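Local coordinates for protein Ent-copalyl diphosphate synthase (Streptomyces platensis, PDB 5BP8) that is a largely helical protein of the terpene cyclase family, related to the squalene-hopene cyclases, at residues A[125-130]-A[165-170]; A[70-75]-A[110-115]; A[74-79]-A[129-134]. All blocks are in the same frame, centred on the assembly; numbering follows the deposited sequence.

Contact 1 (A[125-130]-A[165-170]); sequences IGVEFV and APDLDG
Asp167 lies against the first turn of helix 127-144, its carboxylate resting on the side chains of both Val127 and Glu128. These are van der Waals contacts of carboxylate oxygens with aliphatic carbons: CG1 of Val127 comes to 3.7 Å from Asp167 OD2, the two side chains crossing at about a right angle, while OD1 of the same carboxylate lies 3.3 Å from the methylene CG of Glu128. The chi1 of Val127, 65°, sets CG1 between the backbone N and the carbonyl carbon and so turns this methyl to the aspartate; CG2 packs on Val73 of helix 72-86.

Two like charges also meet. Glu128 OE2 and Asp167 OD1 come to 3.7 Å of each other, with the two carboxylate planes 67° apart, an approach that would probably be unfavourable by itself. Arg345, in a salt bridge with Glu128 OE1, would be expected to offset part of the repulsion. A sulfate ion, probably from the crystallisation liquor, is bound about 5 Å from the Glu128 side chain.

Between the backbones, the CA of Glu128 points its hydrogen at the carbonyl O of Asp167, a C-H...O contact of 3.5 Å between CA and O with an angle of 165° at the hydrogen. Within the helix, Gly126 O receives both Phe129 N at 2.8 Å and Val130 N at 2.9 Å.

Gly126 is the N-cap of helix 127-144, and Gly170 that of helix 171-179. The loop leading to the latter, with its 3-10 turn 166-168, thus folds back on the N-terminal turn of helix 127-144, in the mainly helical fold expected of a squalene-hopene cyclase relative.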
loop_
_atom_site.group_PDB
_atom_site.type_symbol
_atom_site.label_atom_id
_atom_site.label_comp_id
_atom_site.label_asym_id
_atom_site.label_seq_id
_atom_site.Cartn_x
_atom_site.Cartn_y
_atom_site.Cartn_z
ATOM N N ILE A 125 1.965 -6.999 -4.560
ATOM C CA ILE A 125 1.027 -6.944 -5.663
ATOM C C ILE A 125 1.749 -7.034 -7.015
ATOM O O ILE A 125 2.678 -6.268 -7.289
ATOM C CB ILE A 125 0.158 -5.690 -5.601
ATOM C CG1 ILE A 125 -0.595 -5.646 -4.262
ATOM C CG2 ILE A 125 -0.842 -5.711 -6.762
ATOM C CD1 ILE A 125 -1.611 -4.510 -4.147
ATOM N N GLY A 126 1.314 -7.974 -7.849
ATOM C CA GLY A 126 1.908 -8.140 -9.192
ATOM C C GLY A 126 3.317 -8.753 -9.235
ATOM O O GLY A 126 3.986 -8.717 -10.271
ATOM N N VAL A 127 3.756 -9.342 -8.132
ATOM C CA VAL A 127 5.114 -9.888 -8.043
ATOM C C VAL A 127 5.434 -10.937 -9.145
ATOM O O VAL A 127 6.561 -10.989 -9.649
ATOM C CB VAL A 127 5.402 -10.433 -6.641
ATOM C CG1 VAL A 127 4.526 -11.644 -6.287
ATOM C CG2 VAL A 127 6.866 -10.774 -6.511
ATOM N N GLU A 128 4.425 -11.714 -9.537
ATOM C CA GLU A 128 4.556 -12.705 -10.613
ATOM C C GLU A 128 4.815 -12.075 -11.982
ATOM O O GLU A 128 5.172 -12.791 -12.922
ATOM C CB GLU A 128 3.285 -13.545 -10.720
ATOM C CG GLU A 128 2.953 -14.301 -9.458
ATOM C CD GLU A 128 1.498 -14.768 -9.449
ATOM O OE1 GLU A 128 0.575 -13.913 -9.464
ATOM O OE2 GLU A 128 1.292 -15.990 -9.446
ATOM N N PHE A 129 4.596 -10.776 -12.116
ATOM C CA PHE A 129 4.938 -10.064 -13.347
ATOM C C PHE A 129 6.200 -9.253 -13.158
ATOM O O PHE A 129 7.131 -9.336 -13.958
ATOM C CB PHE A 129 3.779 -9.170 -13.797
ATOM C CG PHE A 129 2.499 -9.939 -14.005
ATOM C CD1 PHE A 129 2.357 -10.745 -15.108
ATOM C CD2 PHE A 129 1.481 -9.920 -13.052
ATOM C CE1 PHE A 129 1.197 -11.495 -15.291
ATOM C CE2 PHE A 129 0.328 -10.663 -13.221
ATOM C CZ PHE A 129 0.176 -11.446 -14.345
ATOM N N VAL A 130 6.200 -8.453 -12.100
ATOM C CA VAL A 130 7.257 -7.498 -11.837
ATOM C C VAL A 130 8.630 -8.192 -11.683
ATOM O O VAL A 130 9.623 -7.776 -12.290
ATOM C CB VAL A 130 6.903 -6.751 -10.545
ATOM C CG1 VAL A 130 8.069 -5.944 -10.032
ATOM C CG2 VAL A 130 5.704 -5.838 -10.808
ATOM N N ALA A 165 12.215 -19.656 -7.196
ATOM C CA ALA A 165 10.875 -19.282 -6.738
ATOM C C ALA A 165 9.862 -19.370 -7.864
ATOM O O ALA A 165 10.086 -18.837 -8.945
ATOM C CB ALA A 165 10.882 -17.893 -6.143
ATOM N N PRO A 166 8.740 -20.061 -7.615
ATOM C CA PRO A 166 7.691 -20.168 -8.621
ATOM C C PRO A 166 7.234 -18.819 -9.156
ATOM O O PRO A 166 7.013 -18.685 -10.368
ATOM C CB PRO A 166 6.544 -20.849 -7.850
ATOM C CG PRO A 166 7.243 -21.696 -6.842
ATOM C CD PRO A 166 8.458 -20.900 -6.437
ATOM N N ASP A 167 7.146 -17.811 -8.283
ATOM C CA ASP A 167 6.706 -16.469 -8.723
ATOM C C ASP A 167 7.701 -15.812 -9.692
ATOM O O ASP A 167 7.344 -14.886 -10.439
ATOM C CB ASP A 167 6.497 -15.525 -7.524
ATOM C CG ASP A 167 5.182 -15.762 -6.786
ATOM O OD1 ASP A 167 4.274 -16.429 -7.331
ATOM O OD2 ASP A 167 5.075 -15.287 -5.643
ATOM N N LEU A 168 8.945 -16.269 -9.701
ATOM C CA LEU A 168 9.889 -15.705 -10.634
ATOM C C LEU A 168 9.987 -16.504 -11.945
ATOM O O LEU A 168 10.776 -16.167 -12.800
ATOM C CB LEU A 168 11.258 -15.519 -9.972
ATOM C CG LEU A 168 11.352 -14.171 -9.251
ATOM C CD1 LEU A 168 10.404 -14.109 -8.063
ATOM C CD2 LEU A 168 12.787 -13.884 -8.835
ATOM N N ASP A 169 9.159 -17.531 -12.090
ATOM C CA ASP A 169 9.200 -18.414 -13.254
ATOM C C ASP A 169 9.023 -17.714 -14.630
ATOM O O ASP A 169 9.708 -18.059 -15.598
ATOM C CB ASP A 169 8.154 -19.524 -13.071
ATOM C CG ASP A 169 7.956 -20.320 -14.301
ATOM O OD1 ASP A 169 6.967 -20.058 -14.995
ATOM O OD2 ASP A 169 8.816 -21.167 -14.608
ATOM N N GLY A 170 8.113 -16.770 -14.762
ATOM C CA GLY A 170 8.054 -16.044 -16.073
ATOM C C GLY A 170 7.059 -16.584 -17.114
ATOM O O GLY A 170 6.751 -15.905 -18.093
#

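Contact 2 (A[70-75]-A[110-115]); sequences YGLVPT and GALRDG
Leu112 projects from helix 98-116 towards the start of helix 72-86 and meets Thr75 and Leu72 there. Against Thr75 the two side chains slide past each other in opposite directions: the methyl CG2 of Thr75 rests 3.7 Å from the branch point CG of Leu112 and 3.8 Å from its CD2. Leu72 meets the same leucine at about a right angle, and only through branch ends, its CD1 standing 4.0 Å from Leu112 CD2. That one methyl therefore sits against both residues, which are a single helical turn apart.

The segments run in broadly opposite senses, and the consecutive helices that carry them pack as an alpha-alpha hairpin, consistent with the helical-hairpin barrels of the squalene-hopene cyclase relatives. Leu116, a turn further along helix 98-116, continues the apolar strip over Leu72 and Thr75.

The rotation of the threonine is set from its polar side. With chi1 at -58°, OG1 lies beside the backbone N and CG2 is swung opposite it, out towards Leu112. The hydroxyl donates to Gly71 O at 2.6 Å; the C=O...OG1 angle is 141°, and the donor is tilted 28° from the carbonyl plane. Thr75 N reaches Gly71 O as well, at 3.0 Å, from the opposite face of that plane, so the buried carbonyl is gripped twice by one residue. OG1 in turn is hydrogen-bonded to Trp64 N in the preceding loop, which ties this polar edge to the chain ahead of the helix while the methyl remains turned to the leucines.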
loop_
_atom_site.group_PDB
_atom_site.type_symbol
_atom_site.label_atom_id
_atom_site.label_comp_id
_atom_site.label_asym_id
_atom_site.label_seq_id
_atom_site.Cartn_x
_atom_site.Cartn_y
_atom_site.Cartn_z
ATOM N N TYR A 70 11.136 -8.895 1.484
ATOM C CA TYR A 70 10.543 -7.685 0.968
ATOM C C TYR A 70 11.643 -6.894 0.215
ATOM O O TYR A 70 11.358 -5.876 -0.419
ATOM C CB TYR A 70 9.927 -6.838 2.056
ATOM C CG TYR A 70 8.546 -7.335 2.470
ATOM C CD1 TYR A 70 7.417 -6.956 1.767
ATOM C CD2 TYR A 70 8.389 -8.221 3.520
ATOM C CE1 TYR A 70 6.149 -7.418 2.109
ATOM C CE2 TYR A 70 7.121 -8.664 3.900
ATOM C CZ TYR A 70 6.006 -8.276 3.181
ATOM O OH TYR A 70 4.736 -8.716 3.520
ATOM N N GLY A 71 12.892 -7.327 0.355
ATOM C CA GLY A 71 13.990 -6.701 -0.430
ATOM C C GLY A 71 14.067 -7.146 -1.875
ATOM O O GLY A 71 14.746 -6.507 -2.702
ATOM N N LEU A 72 13.415 -8.251 -2.225
ATOM C CA LEU A 72 13.641 -8.843 -3.561
ATOM C C LEU A 72 13.155 -7.905 -4.676
ATOM O O LEU A 72 13.932 -7.510 -5.575
ATOM C CB LEU A 72 12.967 -10.210 -3.674
ATOM C CG LEU A 72 13.017 -10.877 -5.066
ATOM C CD1 LEU A 72 14.444 -11.020 -5.557
ATOM C CD2 LEU A 72 12.313 -12.218 -5.023
ATOM N N VAL A 73 11.882 -7.502 -4.616
ATOM C CA VAL A 73 11.375 -6.622 -5.677
ATOM C C VAL A 73 12.107 -5.264 -5.788
ATOM O O VAL A 73 12.554 -4.867 -6.883
ATOM C CB VAL A 73 9.858 -6.437 -5.567
ATOM C CG1 VAL A 73 9.390 -5.278 -6.417
ATOM C CG2 VAL A 73 9.157 -7.752 -5.929
ATOM N N PRO A 74 12.268 -4.534 -4.665
ATOM C CA PRO A 74 12.966 -3.271 -4.848
ATOM C C PRO A 74 14.450 -3.397 -5.248
ATOM O O PRO A 74 14.961 -2.514 -5.973
ATOM C CB PRO A 74 12.811 -2.583 -3.489
ATOM C CG PRO A 74 12.529 -3.674 -2.534
ATOM C CD PRO A 74 11.760 -4.691 -3.309
ATOM N N THR A 75 15.119 -4.465 -4.831
ATOM C CA THR A 75 16.524 -4.683 -5.223
ATOM C C THR A 75 16.590 -4.981 -6.711
ATOM O O THR A 75 17.425 -4.406 -7.470
ATOM C CB THR A 75 17.203 -5.780 -4.373
ATOM O OG1 THR A 75 17.141 -5.425 -2.992
ATOM C CG2 THR A 75 18.671 -5.940 -4.792
ATOM N N GLY A 110 25.242 -8.751 -5.824
ATOM C CA GLY A 110 25.659 -9.635 -4.760
ATOM C C GLY A 110 24.519 -10.006 -3.838
ATOM O O GLY A 110 24.351 -11.190 -3.511
ATOM N N ALA A 111 23.740 -9.023 -3.385
ATOM C CA ALA A 111 22.596 -9.301 -2.531
ATOM C C ALA A 111 21.549 -10.206 -3.193
ATOM O O ALA A 111 20.955 -11.054 -2.522
ATOM C CB ALA A 111 21.948 -8.001 -2.026
ATOM N N LEU A 112 21.292 -9.998 -4.479
ATOM C CA LEU A 112 20.385 -10.867 -5.235
ATOM C C LEU A 112 20.902 -12.319 -5.279
ATOM O O LEU A 112 20.183 -13.284 -4.947
ATOM C CB LEU A 112 20.181 -10.342 -6.651
ATOM C CG LEU A 112 19.364 -9.047 -6.758
ATOM C CD1 LEU A 112 19.480 -8.455 -8.157
ATOM C CD2 LEU A 112 17.915 -9.319 -6.411
ATOM N N ARG A 113 22.150 -12.465 -5.670
ATOM C CA ARG A 113 22.774 -13.780 -5.813
ATOM C C ARG A 113 22.975 -14.494 -4.493
ATOM O O ARG A 113 22.831 -15.718 -4.449
ATOM C CB ARG A 113 24.121 -13.616 -6.525
ATOM C CG ARG A 113 24.798 -14.910 -6.994
ATOM C CD ARG A 113 25.633 -14.595 -8.245
ATOM N NE ARG A 113 26.548 -15.676 -8.656
ATOM C CZ ARG A 113 27.787 -15.852 -8.178
ATOM N NH1 ARG A 113 28.281 -15.047 -7.242
ATOM N NH2 ARG A 113 28.535 -16.849 -8.636
ATOM N N ASP A 114 23.293 -13.750 -3.430
ATOM C CA ASP A 114 23.690 -14.331 -2.161
ATOM C C ASP A 114 22.517 -14.664 -1.238
ATOM O O ASP A 114 22.718 -15.285 -0.216
ATOM C CB ASP A 114 24.673 -13.439 -1.405
ATOM C CG ASP A 114 26.032 -13.308 -2.113
ATOM O OD1 ASP A 114 26.318 -14.078 -3.070
ATOM O OD2 ASP A 114 26.807 -12.406 -1.703
ATOM N N GLY A 115 21.307 -14.221 -1.550
ATOM C CA GLY A 115 20.193 -14.567 -0.676
ATOM C C GLY A 115 18.808 -14.208 -1.165
ATOM O O GLY A 115 17.848 -14.934 -0.906
#

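Contact 3 (A[74-79]-A[129-134]); sequences PTLSAV and FVAPSL
Ser77 OG is gripped by two groups of helix 31-40, the side-chain NE of Arg36 and the carbonyl O of Tyr32. A chi1 of -169° sets the hydroxyl trans to the serine's own N and turns it to that helix. The edge of the residue formed by N, CA and CB touches the methyl CD1 of Leu134, which lies 4.1 Å from Ser77 CB and 3.7 Å from Ser77 N, so the leucine packs on main chain as much as on side chain.

Leu76 provides the other half of the interface. Its CB meets Leu134 CB at 3.9 Å, the two leucines facing one another at the root of their side chains. They share nearly the same torsions, with CG beside the backbone N in each, but their ends diverge: CD1 of Leu134 goes to Ser77, and CD1 of Leu76 reaches back to the turn containing Ala131. There it rests on the alanine methyl and carbonyl, 3.9 Å from Ala131 CB and 3.8 Å from Ala131 O.

Both segments are buried and regular except at Pro132, whose N, part of the ring, makes no bond to the turn before; helix 127-144 is kinked there. Hydrogen bonding has resumed at Ser133 N, which reaches Phe129 O at 3.1 Å.

The two axes pass 9.4 Å apart and run in broadly the same sense, at 37° to each other. Helix 72-86 is flanked by helix 31-40 on the Ser77 side and by helix 98-116, whose Leu112 touches Leu76, while helix 127-144 is backed by helix 171-179.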
loop_
_atom_site.group_PDB
_atom_site.type_symbol
_atom_site.label_atom_id
_atom_site.label_comp_id
_atom_site.label_asym_id
_atom_site.label_seq_id
_atom_site.Cartn_x
_atom_site.Cartn_y
_atom_site.Cartn_z
ATOM N N PRO A 74 12.268 -4.534 -4.665
ATOM C CA PRO A 74 12.966 -3.271 -4.848
ATOM C C PRO A 74 14.450 -3.397 -5.248
ATOM O O PRO A 74 14.961 -2.514 -5.973
ATOM C CB PRO A 74 12.811 -2.583 -3.489
ATOM C CG PRO A 74 12.529 -3.674 -2.534
ATOM C CD PRO A 74 11.760 -4.691 -3.309
ATOM N N THR A 75 15.119 -4.465 -4.831
ATOM C CA THR A 75 16.524 -4.683 -5.223
ATOM C C THR A 75 16.590 -4.981 -6.711
ATOM O O THR A 75 17.425 -4.406 -7.470
ATOM C CB THR A 75 17.203 -5.780 -4.373
ATOM O OG1 THR A 75 17.141 -5.425 -2.992
ATOM C CG2 THR A 75 18.671 -5.940 -4.792
ATOM N N LEU A 76 15.688 -5.832 -7.173
ATOM C CA LEU A 76 15.560 -6.054 -8.628
ATOM C C LEU A 76 15.368 -4.742 -9.395
ATOM O O LEU A 76 16.055 -4.503 -10.395
ATOM C CB LEU A 76 14.437 -7.032 -8.961
ATOM C CG LEU A 76 14.703 -8.514 -8.619
ATOM C CD1 LEU A 76 13.380 -9.246 -8.747
ATOM C CD2 LEU A 76 15.797 -9.100 -9.503
ATOM N N SER A 77 14.444 -3.888 -8.917
ATOM C CA SER A 77 14.169 -2.635 -9.601
ATOM C C SER A 77 15.391 -1.711 -9.615
ATOM O O SER A 77 15.729 -1.142 -10.640
ATOM C CB SER A 77 12.994 -1.916 -8.950
ATOM O OG SER A 77 12.567 -0.838 -9.763
ATOM N N ALA A 78 16.046 -1.577 -8.463
ATOM C CA ALA A 78 17.232 -0.721 -8.347
ATOM C C ALA A 78 18.399 -1.203 -9.196
ATOM O O ALA A 78 19.036 -0.403 -9.945
ATOM C CB ALA A 78 17.652 -0.612 -6.887
ATOM N N VAL A 79 18.681 -2.499 -9.118
ATOM C CA VAL A 79 19.770 -3.071 -9.901
ATOM C C VAL A 79 19.528 -2.911 -11.408
ATOM O O VAL A 79 20.435 -2.461 -12.174
ATOM C CB VAL A 79 20.033 -4.539 -9.505
ATOM C CG1 VAL A 79 20.949 -5.240 -10.502
ATOM C CG2 VAL A 79 20.585 -4.611 -8.089
ATOM N N PHE A 129 4.596 -10.776 -12.116
ATOM C CA PHE A 129 4.938 -10.064 -13.347
ATOM C C PHE A 129 6.200 -9.253 -13.158
ATOM O O PHE A 129 7.131 -9.336 -13.958
ATOM C CB PHE A 129 3.779 -9.170 -13.797
ATOM C CG PHE A 129 2.499 -9.939 -14.005
ATOM C CD1 PHE A 129 2.357 -10.745 -15.108
ATOM C CD2 PHE A 129 1.481 -9.920 -13.052
ATOM C CE1 PHE A 129 1.197 -11.495 -15.291
ATOM C CE2 PHE A 129 0.328 -10.663 -13.221
ATOM C CZ PHE A 129 0.176 -11.446 -14.345
ATOM N N VAL A 130 6.200 -8.453 -12.100
ATOM C CA VAL A 130 7.257 -7.498 -11.837
ATOM C C VAL A 130 8.630 -8.192 -11.683
ATOM O O VAL A 130 9.623 -7.776 -12.290
ATOM C CB VAL A 130 6.903 -6.751 -10.545
ATOM C CG1 VAL A 130 8.069 -5.944 -10.032
ATOM C CG2 VAL A 130 5.704 -5.838 -10.808
ATOM N N ALA A 131 8.665 -9.234 -10.874
ATOM C CA ALA A 131 9.940 -9.858 -10.525
ATOM C C ALA A 131 10.601 -10.572 -11.721
ATOM O O ALA A 131 11.755 -10.261 -12.049
ATOM C CB ALA A 131 9.790 -10.764 -9.322
ATOM N N PRO A 132 9.847 -11.422 -12.458
ATOM C CA PRO A 132 10.509 -12.018 -13.632
ATOM C C PRO A 132 10.822 -11.024 -14.720
ATOM O O PRO A 132 11.812 -11.187 -15.453
ATOM C CB PRO A 132 9.519 -13.063 -14.153
ATOM C CG PRO A 132 8.269 -12.878 -13.356
ATOM C CD PRO A 132 8.536 -12.032 -12.159
ATOM N N SER A 133 9.984 -10.000 -14.866
ATOM C CA SER A 133 10.276 -8.960 -15.827
ATOM C C SER A 133 11.636 -8.311 -15.585
ATOM O O SER A 133 12.451 -8.149 -16.500
ATOM C CB SER A 133 9.172 -7.907 -15.813
ATOM O OG SER A 133 9.413 -7.009 -16.861
ATOM N N LEU A 134 11.896 -7.966 -14.338
ATOM C CA LEU A 134 13.132 -7.277 -13.974
ATOM C C LEU A 134 14.346 -8.197 -14.048
ATOM O O LEU A 134 15.437 -7.794 -14.506
ATOM C CB LEU A 134 13.003 -6.712 -12.558
ATOM C CG LEU A 134 12.070 -5.499 -12.512
ATOM C CD1 LEU A 134 11.732 -5.131 -11.101
ATOM C CD2 LEU A 134 12.646 -4.294 -13.259
#

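In the fold
Helix 72-86 is common to contacts 2 and 3, and helix 127-144 to contacts 1 and 3, so contact 3 joins the other two into one continuous packed region. Its centre is 9 Å from each of theirs, and those of contacts 1 and 2 are 14 Å apart. Along the chain, contact 2 closes before contact 1 opens, while contact 3 starts on the stretch where contact 2 starts and ends where contact 1 begins. Direct packing fills the junctions: Val73 meets Val130, Leu168 touches Leu72 and Ala131, and Leu112 touches Val79. Three successive helices and the following loop thereby form one compact part of the helical fold.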